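Local coordinates for prolyl-ACP dehydrogenase (Oscillatoria sp., PDB 4IRN), which oxidises the prolyl group carried by an acyl carrier protein during biosynthesis of the cyanotoxin anatoxin-a, using FAD as cofactor, at residues L108-N118 and A285-E296; Q46-F54 and K79-W88. All coordinates share one frame; numbering follows the deposited sequence.

Interaction 1. Residues L108-N118 and A285-E296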
loop_
_atom_site.group_PDB
_atom_site.type_symbol
_atom_site.label_atom_id
_atom_site.label_comp_id
_atom_site.label_asym_id
_atom_site.label_seq_id
_atom_site.Cartn_x
_atom_site.Cartn_y
_atom_site.Cartn_z
ATOM N N LEU A 108 -10.672 -12.168 26.421
ATOM C CA LEU A 108 -10.809 -10.763 25.984
ATOM C C LEU A 108 -11.193 -10.702 24.503
ATOM O O LEU A 108 -11.998 -9.851 24.112
ATOM C CB LEU A 108 -9.530 -9.933 26.214
ATOM C CG LEU A 108 -9.112 -9.601 27.648
ATOM C CD1 LEU A 108 -7.707 -9.049 27.683
ATOM C CD2 LEU A 108 -10.070 -8.634 28.312
ATOM N N GLN A 109 -10.602 -11.668 23.662
ATOM C CA GLN A 109 -10.943 -11.785 22.253
ATOM C C GLN A 109 -12.445 -12.094 22.158
ATOM O O GLN A 109 -13.158 -11.426 21.405
ATOM C CB GLN A 109 -10.100 -12.881 21.576
ATOM C CG GLN A 109 -9.955 -12.712 20.067
ATOM C CD GLN A 109 -11.014 -13.427 19.270
ATOM O OE1 GLN A 109 -11.803 -14.216 19.791
ATOM N NE2 GLN A 109 -11.018 -13.211 17.964
ATOM N N GLY A 110 -12.948 -12.999 23.024
ATOM C CA GLY A 110 -14.349 -13.403 23.126
ATOM C C GLY A 110 -15.257 -12.263 23.531
ATOM O O GLY A 110 -16.353 -12.119 22.986
ATOM N N LEU A 111 -14.780 -11.425 24.475
ATOM C CA LEU A 111 -15.511 -10.258 24.961
ATOM C C LEU A 111 -15.718 -9.250 23.829
ATOM O O LEU A 111 -16.818 -8.733 23.686
ATOM C CB LEU A 111 -14.791 -9.611 26.176
ATOM C CG LEU A 111 -15.487 -8.414 26.865
ATOM C CD1 LEU A 111 -16.863 -8.789 27.445
ATOM C CD2 LEU A 111 -14.613 -7.826 27.946
ATOM N N GLY A 112 -14.674 -9.015 23.027
ATOM C CA GLY A 112 -14.711 -8.101 21.890
ATOM C C GLY A 112 -15.681 -8.535 20.810
ATOM O O GLY A 112 -16.339 -7.694 20.204
ATOM N N TYR A 113 -15.793 -9.858 20.586
ATOM C CA TYR A 113 -16.702 -10.451 19.613
ATOM C C TYR A 113 -18.166 -10.309 20.088
ATOM O O TYR A 113 -19.034 -9.938 19.291
ATOM C CB TYR A 113 -16.330 -11.933 19.357
ATOM C CG TYR A 113 -17.279 -12.664 18.418
ATOM C CD1 TYR A 113 -18.470 -13.223 18.887
ATOM C CD2 TYR A 113 -17.011 -12.755 17.051
ATOM C CE1 TYR A 113 -19.379 -13.833 18.017
ATOM C CE2 TYR A 113 -17.884 -13.419 16.182
ATOM C CZ TYR A 113 -19.061 -13.968 16.673
ATOM O OH TYR A 113 -19.963 -14.528 15.795
ATOM N N GLY A 114 -18.417 -10.610 21.366
ATOM C CA GLY A 114 -19.742 -10.563 21.975
ATOM C C GLY A 114 -20.259 -9.194 22.370
ATOM O O GLY A 114 -21.474 -8.979 22.388
ATOM N N CYS A 115 -19.358 -8.271 22.733
ATOM C CA CYS A 115 -19.703 -6.910 23.160
ATOM C C CYS A 115 -19.421 -5.906 22.050
ATOM O O CYS A 115 -18.287 -5.827 21.561
ATOM C CB CYS A 115 -18.972 -6.544 24.449
ATOM S SG CYS A 115 -19.443 -4.941 25.145
ATOM N N LYS A 116 -20.454 -5.147 21.649
ATOM C CA LYS A 116 -20.352 -4.161 20.569
ATOM C C LYS A 116 -19.867 -2.788 21.055
ATOM O O LYS A 116 -19.427 -1.969 20.248
ATOM C CB LYS A 116 -21.687 -4.048 19.807
ATOM C CG LYS A 116 -22.021 -5.242 18.912
ATOM C CD LYS A 116 -23.330 -5.015 18.179
ATOM C CE LYS A 116 -23.585 -6.049 17.116
ATOM N NZ LYS A 116 -24.911 -5.873 16.484
ATOM N N ASP A 117 -19.964 -2.532 22.369
ATOM C CA ASP A 117 -19.574 -1.271 22.997
ATOM C C ASP A 117 -18.054 -1.218 23.143
ATOM O O ASP A 117 -17.498 -1.639 24.167
ATOM C CB ASP A 117 -20.297 -1.089 24.352
ATOM C CG ASP A 117 -20.293 0.322 24.913
ATOM O OD1 ASP A 117 -19.285 1.032 24.730
ATOM O OD2 ASP A 117 -21.271 0.689 25.609
ATOM N N ASN A 118 -17.388 -0.694 22.105
ATOM C CA ASN A 118 -15.935 -0.574 22.052
ATOM C C ASN A 118 -15.380 0.411 23.086
ATOM O O ASN A 118 -14.273 0.204 23.587
ATOM C CB ASN A 118 -15.460 -0.246 20.627
ATOM C CG ASN A 118 -15.860 -1.284 19.610
ATOM O OD1 ASN A 118 -15.501 -2.456 19.712
ATOM N ND2 ASN A 118 -16.638 -0.886 18.619
ATOM N N ALA A 285 -6.686 -6.650 22.550
ATOM C CA ALA A 285 -7.023 -8.073 22.563
ATOM C C ALA A 285 -8.476 -8.259 22.120
ATOM O O ALA A 285 -8.764 -9.144 21.309
ATOM C CB ALA A 285 -6.819 -8.649 23.954
ATOM N N ALA A 286 -9.377 -7.386 22.615
ATOM C CA ALA A 286 -10.800 -7.406 22.287
ATOM C C ALA A 286 -11.079 -6.926 20.866
ATOM O O ALA A 286 -12.049 -7.379 20.262
ATOM C CB ALA A 286 -11.569 -6.580 23.281
ATOM N N ALA A 287 -10.215 -6.029 20.327
ATOM C CA ALA A 287 -10.293 -5.491 18.962
ATOM C C ALA A 287 -10.173 -6.621 17.933
ATOM O O ALA A 287 -10.828 -6.559 16.891
ATOM C CB ALA A 287 -9.202 -4.459 18.736
ATOM N N VAL A 288 -9.387 -7.678 18.265
ATOM C CA VAL A 288 -9.197 -8.889 17.455
ATOM C C VAL A 288 -10.554 -9.615 17.347
ATOM O O VAL A 288 -10.894 -10.119 16.270
ATOM C CB VAL A 288 -8.057 -9.802 18.010
ATOM C CG1 VAL A 288 -7.803 -11.001 17.099
ATOM C CG2 VAL A 288 -6.761 -9.009 18.206
ATOM N N GLY A 289 -11.319 -9.608 18.447
ATOM C CA GLY A 289 -12.656 -10.195 18.529
ATOM C C GLY A 289 -13.658 -9.452 17.672
ATOM O O GLY A 289 -14.466 -10.078 16.977
ATOM N N THR A 290 -13.575 -8.100 17.689
ATOM C CA THR A 290 -14.394 -7.181 16.890
ATOM C C THR A 290 -14.123 -7.433 15.397
ATOM O O THR A 290 -15.063 -7.466 14.600
ATOM C CB THR A 290 -14.087 -5.728 17.291
ATOM O OG1 THR A 290 -14.263 -5.581 18.704
ATOM C CG2 THR A 290 -14.931 -4.706 16.539
ATOM N N MET A 291 -12.838 -7.642 15.040
ATOM C CA MET A 291 -12.387 -7.931 13.686
ATOM C C MET A 291 -12.988 -9.246 13.191
ATOM O O MET A 291 -13.374 -9.330 12.020
ATOM C CB MET A 291 -10.855 -7.989 13.629
ATOM C CG MET A 291 -10.173 -6.625 13.773
ATOM S SD MET A 291 -8.371 -6.724 13.944
ATOM C CE MET A 291 -7.928 -7.159 12.297
ATOM N N GLU A 292 -13.099 -10.259 14.089
ATOM C CA GLU A 292 -13.703 -11.558 13.785
ATOM C C GLU A 292 -15.205 -11.386 13.519
ATOM O O GLU A 292 -15.719 -12.009 12.591
ATOM C CB GLU A 292 -13.462 -12.564 14.924
ATOM C CG GLU A 292 -13.694 -14.017 14.534
ATOM C CD GLU A 292 -13.401 -15.044 15.613
ATOM O OE1 GLU A 292 -12.243 -15.101 16.087
ATOM O OE2 GLU A 292 -14.326 -15.814 15.964
ATOM N N ARG A 293 -15.892 -10.523 14.312
ATOM C CA ARG A 293 -17.323 -10.242 14.150
ATOM C C ARG A 293 -17.619 -9.568 12.808
ATOM O O ARG A 293 -18.536 -10.007 12.110
ATOM C CB ARG A 293 -17.905 -9.424 15.325
ATOM C CG ARG A 293 -19.431 -9.198 15.207
ATOM C CD ARG A 293 -20.047 -8.455 16.373
ATOM N NE ARG A 293 -19.621 -7.062 16.432
ATOM C CZ ARG A 293 -18.814 -6.565 17.361
ATOM N NH1 ARG A 293 -18.347 -7.342 18.328
ATOM N NH2 ARG A 293 -18.471 -5.286 17.333
ATOM N N LEU A 294 -16.838 -8.546 12.442
ATOM C CA LEU A 294 -16.986 -7.828 11.168
ATOM C C LEU A 294 -16.677 -8.677 9.954
ATOM O O LEU A 294 -17.258 -8.448 8.910
ATOM C CB LEU A 294 -16.156 -6.535 11.126
ATOM C CG LEU A 294 -16.306 -5.519 12.275
ATOM C CD1 LEU A 294 -15.314 -4.394 12.100
ATOM C CD2 LEU A 294 -17.733 -4.990 12.397
ATOM N N LEU A 295 -15.762 -9.649 10.078
ATOM C CA LEU A 295 -15.434 -10.562 8.979
ATOM C C LEU A 295 -16.632 -11.457 8.672
ATOM O O LEU A 295 -17.034 -11.536 7.506
ATOM C CB LEU A 295 -14.158 -11.405 9.274
ATOM C CG LEU A 295 -13.763 -12.524 8.272
ATOM C CD1 LEU A 295 -13.602 -11.998 6.836
ATOM C CD2 LEU A 295 -12.497 -13.203 8.717
ATOM N N GLU A 296 -17.213 -12.100 9.714
ATOM C CA GLU A 296 -18.366 -12.991 9.564
ATOM C C GLU A 296 -19.608 -12.222 9.073
ATOM O O GLU A 296 -20.389 -12.746 8.270
ATOM C CB GLU A 296 -18.683 -13.764 10.859
ATOM C CG GLU A 296 -17.567 -14.602 11.471
ATOM C CD GLU A 296 -17.901 -15.309 12.778
ATOM O OE1 GLU A 296 -18.984 -15.055 13.351
ATOM O OE2 GLU A 296 -17.035 -16.067 13.270
HETATM O O HOH W 1 -16.811 -4.623 19.651
#
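Gly112 and Gly289 meet where two helices come together backbone to backbone: the axes pass 6.2 Å apart and cross at -46°, and neither glycine has a side chain to hold the other helix off. CA-H groups face carbonyl oxygens across the seam; the straightest of these contacts runs from Gly112 CA to Ala286 O at 3.2 Å, and Gly289 CA answers it at Gln109 O.

Around this crossing, two residues of 108-118 act as knobs in holes of 285-296. Tyr113, its CG anti to the backbone N (chi1 176°), lays its ring along the other helix, with Gly289 O and Glu292 CB at the ring edge. Tyr113 OH donates to Glu296 OE1 at 2.7 Å, on the syn side. One turn earlier, Gln109 NE2 bonds Glu292 OE1 at 2.9 Å, arriving from above the carboxylate plane.

Arg293, beside the Tyr113 ring, reaches the C-terminal end of helix 108-114. A bend at chi3 (68°) brings its guanidinium to two carbonyls there. Arg293 NH1 donates in the carbonyl plane to a lone pair of Gly112 O at 2.8 Å, and to Tyr113 O at 2.9 Å from above that carbonyl's plane; a positive charge here would suit the helix end. Lys116 CG covers one guanidinium face. NH2 gives a hydrogen bond to a water shared with Cys115 O, Asn118 OD1 and Thr290 OG1.

In the second shell, Glu389 ties the two segments together, with a salt bridge to Arg293 NH2 and a hydrogen bond from Asn118 ND2, while Gln109 OE1 hydrogen-bonds Arg48 NH2. The crossing joins the N-terminal and C-terminal helical regions of the acyl-CoA dehydrogenase fold, with helix 118-138 against Leu108 and Ala286, helix 316-344 beside Ala285 and Val288, and helix 350-375 against Thr290.

Interaction 2. Residues Q46-F54 and K79-W88; sequences QFRKKVIQF and KCSEFGVHGW
Phe83 lies in a hole formed by Phe47, Lys50, Val51 and Phe54. Phe83 CB sits over the face of the Phe54 ring, 4.0 Å from its centroid, in a CH-pi contact. With CG anti to the backbone N (chi1 -167°), the ring then runs on across Phe54 as a face-to-face stack, centroids 4.2 Å apart and planes 19° from parallel. Within that stack Phe83 CD2 is 3.6 Å from Phe54 CD1, and Phe83 CE2 reaches back to Phe54 CB. On the other flank Phe83 CE1 touches Val51 CG2 at 3.8 Å and approaches Phe47 CE1. Phe83 CZ, the tip, ends against the methylenes of Lys50, with Lys50 CE 3.8 Å away.

Phe54 is also held at its rim, where Cys80 SG makes a sulfur-aromatic contact at the ring edge. Farther along, Phe47 points its edge at the face of the Trp88 five-membered ring in an offset edge-to-face pair, planes 70° apart. Val51 CG2 bridges the two groups, since it touches Trp88 CZ2 as well as Phe83. Helix 74-83 ends in a Schellman motif: Gly84 is its C-prime residue, Val85 N bonds back to Cys80 O, and the chain beyond it carries Trp88 to the contact. Around the indole lie Thr104, Ala107 and Leu108 of helix 101-114.

No hydrogen bond crosses between the segments. Across the 12.2 Å between the axes of helices 46-54 and 79-83 the contact is made by side chains, joined by Trp88 from beyond the helix end, so it rests on apolar and aromatic packing, consistent with association driven by burial of nonpolar surface.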
loop_
_atom_site.group_PDB
_atom_site.type_symbol
_atom_site.label_atom_id
_atom_site.label_comp_id
_atom_site.label_asym_id
_atom_site.label_seq_id
_atom_site.Cartn_x
_atom_site.Cartn_y
_atom_site.Cartn_z
ATOM N N GLN A 46 -14.647 -23.354 26.197
ATOM C CA GLN A 46 -15.867 -23.194 26.992
ATOM C C GLN A 46 -15.953 -21.884 27.737
ATOM O O GLN A 46 -17.027 -21.302 27.784
ATOM C CB GLN A 46 -16.096 -24.364 27.975
ATOM C CG GLN A 46 -16.520 -25.717 27.384
ATOM C CD GLN A 46 -17.767 -25.661 26.536
ATOM O OE1 GLN A 46 -17.710 -25.576 25.302
ATOM N NE2 GLN A 46 -18.912 -25.813 27.174
ATOM N N PHE A 47 -14.848 -21.409 28.327
ATOM C CA PHE A 47 -14.841 -20.130 29.053
ATOM C C PHE A 47 -15.063 -18.944 28.126
ATOM O O PHE A 47 -15.838 -18.046 28.466
ATOM C CB PHE A 47 -13.585 -19.945 29.927
ATOM C CG PHE A 47 -13.579 -18.666 30.739
ATOM C CD1 PHE A 47 -14.550 -18.430 31.703
ATOM C CD2 PHE A 47 -12.603 -17.700 30.540
ATOM C CE1 PHE A 47 -14.560 -17.239 32.436
ATOM C CE2 PHE A 47 -12.601 -16.517 31.289
ATOM C CZ PHE A 47 -13.577 -16.297 32.234
ATOM N N ARG A 48 -14.404 -18.950 26.943
ATOM C CA ARG A 48 -14.555 -17.912 25.918
ATOM C C ARG A 48 -15.998 -17.905 25.402
ATOM O O ARG A 48 -16.577 -16.831 25.226
ATOM C CB ARG A 48 -13.549 -18.121 24.774
ATOM C CG ARG A 48 -13.505 -16.979 23.768
ATOM C CD ARG A 48 -12.670 -17.322 22.556
ATOM N NE ARG A 48 -12.935 -16.425 21.430
ATOM C CZ ARG A 48 -13.772 -16.697 20.433
ATOM N NH1 ARG A 48 -14.442 -17.842 20.413
ATOM N NH2 ARG A 48 -13.955 -15.820 19.455
ATOM N N LYS A 49 -16.580 -19.101 25.209
ATOM C CA LYS A 49 -17.963 -19.302 24.765
ATOM C C LYS A 49 -18.922 -18.741 25.820
ATOM O O LYS A 49 -19.925 -18.132 25.464
ATOM C CB LYS A 49 -18.244 -20.795 24.501
ATOM C CG LYS A 49 -19.437 -21.059 23.600
ATOM C CD LYS A 49 -19.801 -22.545 23.582
ATOM C CE LYS A 49 -21.057 -22.825 22.788
ATOM N NZ LYS A 49 -22.292 -22.356 23.482
ATOM N N LYS A 50 -18.591 -18.915 27.116
ATOM C CA LYS A 50 -19.364 -18.400 28.250
ATOM C C LYS A 50 -19.292 -16.861 28.284
ATOM O O LYS A 50 -20.302 -16.216 28.593
ATOM C CB LYS A 50 -18.840 -19.007 29.566
ATOM C CG LYS A 50 -19.685 -18.710 30.801
ATOM C CD LYS A 50 -18.937 -19.065 32.072
ATOM C CE LYS A 50 -19.617 -18.535 33.307
ATOM N NZ LYS A 50 -18.734 -18.636 34.496
ATOM N N VAL A 51 -18.102 -16.284 27.946
ATOM C CA VAL A 51 -17.860 -14.836 27.880
ATOM C C VAL A 51 -18.711 -14.222 26.751
ATOM O O VAL A 51 -19.381 -13.216 26.992
ATOM C CB VAL A 51 -16.349 -14.478 27.763
ATOM C CG1 VAL A 51 -16.143 -12.979 27.541
ATOM C CG2 VAL A 51 -15.576 -14.928 29.001
ATOM N N ILE A 52 -18.713 -14.848 25.541
ATOM C CA ILE A 52 -19.494 -14.399 24.377
ATOM C C ILE A 52 -20.990 -14.381 24.716
ATOM O O ILE A 52 -21.635 -13.355 24.513
ATOM C CB ILE A 52 -19.177 -15.226 23.084
ATOM C CG1 ILE A 52 -17.716 -15.010 22.626
ATOM C CG2 ILE A 52 -20.168 -14.920 21.925
ATOM C CD1 ILE A 52 -17.155 -16.070 21.705
ATOM N N GLN A 53 -21.522 -15.500 25.274
ATOM C CA GLN A 53 -22.928 -15.653 25.680
ATOM C C GLN A 53 -23.352 -14.586 26.698
ATOM O O GLN A 53 -24.410 -13.978 26.533
ATOM C CB GLN A 53 -23.208 -17.066 26.220
ATOM C CG GLN A 53 -23.120 -18.207 25.194
ATOM C CD GLN A 53 -23.994 -18.077 23.964
ATOM O OE1 GLN A 53 -25.193 -17.775 24.038
ATOM N NE2 GLN A 53 -23.411 -18.349 22.801
ATOM N N PHE A 54 -22.506 -14.331 27.725
ATOM C CA PHE A 54 -22.729 -13.302 28.759
ATOM C C PHE A 54 -22.844 -11.917 28.117
ATOM O O PHE A 54 -23.786 -11.172 28.404
ATOM C CB PHE A 54 -21.590 -13.338 29.810
ATOM C CG PHE A 54 -21.321 -12.055 30.570
ATOM C CD1 PHE A 54 -22.138 -11.666 31.626
ATOM C CD2 PHE A 54 -20.215 -11.264 30.265
ATOM C CE1 PHE A 54 -21.884 -10.481 32.330
ATOM C CE2 PHE A 54 -19.960 -10.083 30.973
ATOM C CZ PHE A 54 -20.793 -9.703 32.003
ATOM N N LYS A 79 -21.763 -5.223 35.798
ATOM C CA LYS A 79 -22.044 -6.610 35.396
ATOM C C LYS A 79 -20.781 -7.370 35.003
ATOM O O LYS A 79 -20.653 -8.547 35.342
ATOM C CB LYS A 79 -23.099 -6.675 34.278
ATOM C CG LYS A 79 -24.511 -6.458 34.770
ATOM C CD LYS A 79 -25.521 -6.716 33.676
ATOM C CE LYS A 79 -26.940 -6.466 34.116
ATOM N NZ LYS A 79 -27.455 -7.597 34.930
ATOM N N CYS A 80 -19.846 -6.688 34.319
ATOM C CA CYS A 80 -18.556 -7.238 33.906
ATOM C C CYS A 80 -17.673 -7.549 35.116
ATOM O O CYS A 80 -17.023 -8.594 35.140
ATOM C CB CYS A 80 -17.856 -6.301 32.928
ATOM S SG CYS A 80 -18.483 -6.409 31.234
ATOM N N SER A 81 -17.681 -6.657 36.133
ATOM C CA SER A 81 -16.931 -6.837 37.386
ATOM C C SER A 81 -17.492 -8.005 38.202
ATOM O O SER A 81 -16.713 -8.732 38.820
ATOM C CB SER A 81 -16.928 -5.557 38.217
ATOM O OG SER A 81 -16.086 -5.709 39.350
ATOM N N GLU A 82 -18.845 -8.187 38.187
ATOM C CA GLU A 82 -19.555 -9.289 38.848
ATOM C C GLU A 82 -19.145 -10.612 38.182
ATOM O O GLU A 82 -18.974 -11.614 38.878
ATOM C CB GLU A 82 -21.078 -9.110 38.735
ATOM C CG GLU A 82 -21.683 -8.084 39.675
ATOM C CD GLU A 82 -23.044 -7.546 39.253
ATOM O OE1 GLU A 82 -23.870 -8.329 38.725
ATOM O OE2 GLU A 82 -23.289 -6.336 39.470
ATOM N N PHE A 83 -18.970 -10.600 36.836
ATOM C CA PHE A 83 -18.561 -11.764 36.043
ATOM C C PHE A 83 -17.109 -12.123 36.345
ATOM O O PHE A 83 -16.765 -13.309 36.365
ATOM C CB PHE A 83 -18.790 -11.528 34.541
ATOM C CG PHE A 83 -18.679 -12.774 33.685
ATOM C CD1 PHE A 83 -17.483 -13.103 33.059
ATOM C CD2 PHE A 83 -19.779 -13.609 33.488
ATOM C CE1 PHE A 83 -17.381 -14.256 32.268
ATOM C CE2 PHE A 83 -19.675 -14.759 32.696
ATOM C CZ PHE A 83 -18.475 -15.075 32.092
ATOM N N GLY A 84 -16.294 -11.096 36.610
ATOM C CA GLY A 84 -14.893 -11.235 36.981
ATOM C C GLY A 84 -13.878 -10.643 36.031
ATOM O O GLY A 84 -12.683 -10.810 36.270
ATOM N N VAL A 85 -14.328 -9.934 34.972
ATOM C CA VAL A 85 -13.466 -9.335 33.930
ATOM C C VAL A 85 -12.242 -8.620 34.511
ATOM O O VAL A 85 -11.105 -8.993 34.209
ATOM C CB VAL A 85 -14.231 -8.439 32.907
ATOM C CG1 VAL A 85 -13.307 -7.991 31.784
ATOM C CG2 VAL A 85 -15.446 -9.158 32.330
ATOM N N HIS A 86 -12.481 -7.629 35.378
ATOM C CA HIS A 86 -11.446 -6.813 36.022
ATOM C C HIS A 86 -10.423 -7.636 36.805
ATOM O O HIS A 86 -9.237 -7.309 36.772
ATOM C CB HIS A 86 -12.090 -5.758 36.926
ATOM C CG HIS A 86 -13.105 -4.905 36.229
ATOM N ND1 HIS A 86 -14.287 -5.436 35.741
ATOM C CD2 HIS A 86 -13.092 -3.579 35.977
ATOM C CE1 HIS A 86 -14.948 -4.424 35.207
ATOM N NE2 HIS A 86 -14.266 -3.289 35.315
ATOM N N GLY A 87 -10.888 -8.705 37.456
ATOM C CA GLY A 87 -10.058 -9.597 38.255
ATOM C C GLY A 87 -9.318 -10.678 37.491
ATOM O O GLY A 87 -8.516 -11.395 38.099
ATOM N N TRP A 88 -9.576 -10.822 36.159
ATOM C CA TRP A 88 -8.953 -11.849 35.304
ATOM C C TRP A 88 -7.430 -12.016 35.465
ATOM O O TRP A 88 -7.010 -13.139 35.731
ATOM C CB TRP A 88 -9.369 -11.730 33.819
ATOM C CG TRP A 88 -10.766 -12.171 33.486
ATOM C CD1 TRP A 88 -11.610 -12.896 34.272
ATOM C CD2 TRP A 88 -11.445 -11.977 32.240
ATOM N NE1 TRP A 88 -12.789 -13.132 33.610
ATOM C CE2 TRP A 88 -12.714 -12.582 32.356
ATOM C CE3 TRP A 88 -11.110 -11.335 31.033
ATOM C CZ2 TRP A 88 -13.653 -12.565 31.313
ATOM C CZ3 TRP A 88 -12.039 -11.319 30.002
ATOM C CH2 TRP A 88 -13.294 -11.924 30.148
#

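From the N terminus, helix 42-58 comes first, and interaction 2 closes the mostly helical excursion of 24 residues that ends at 79-88. Helix 101-114 follows, opening interaction 1, which closes at 285-296 only after 166 residues that include the strands of the middle domain. The two loops are in series: neither nests in nor crosses the other. Their walls nevertheless meet. Arg48 of 46-54 touches both Gln109 and, more weakly, Glu292, while Val51 and Ile52 pack on Leu111 and Gly110. Helix 101-114 is thus flanked by both contacts, linking the N-terminal helices to the C-terminal helical domain.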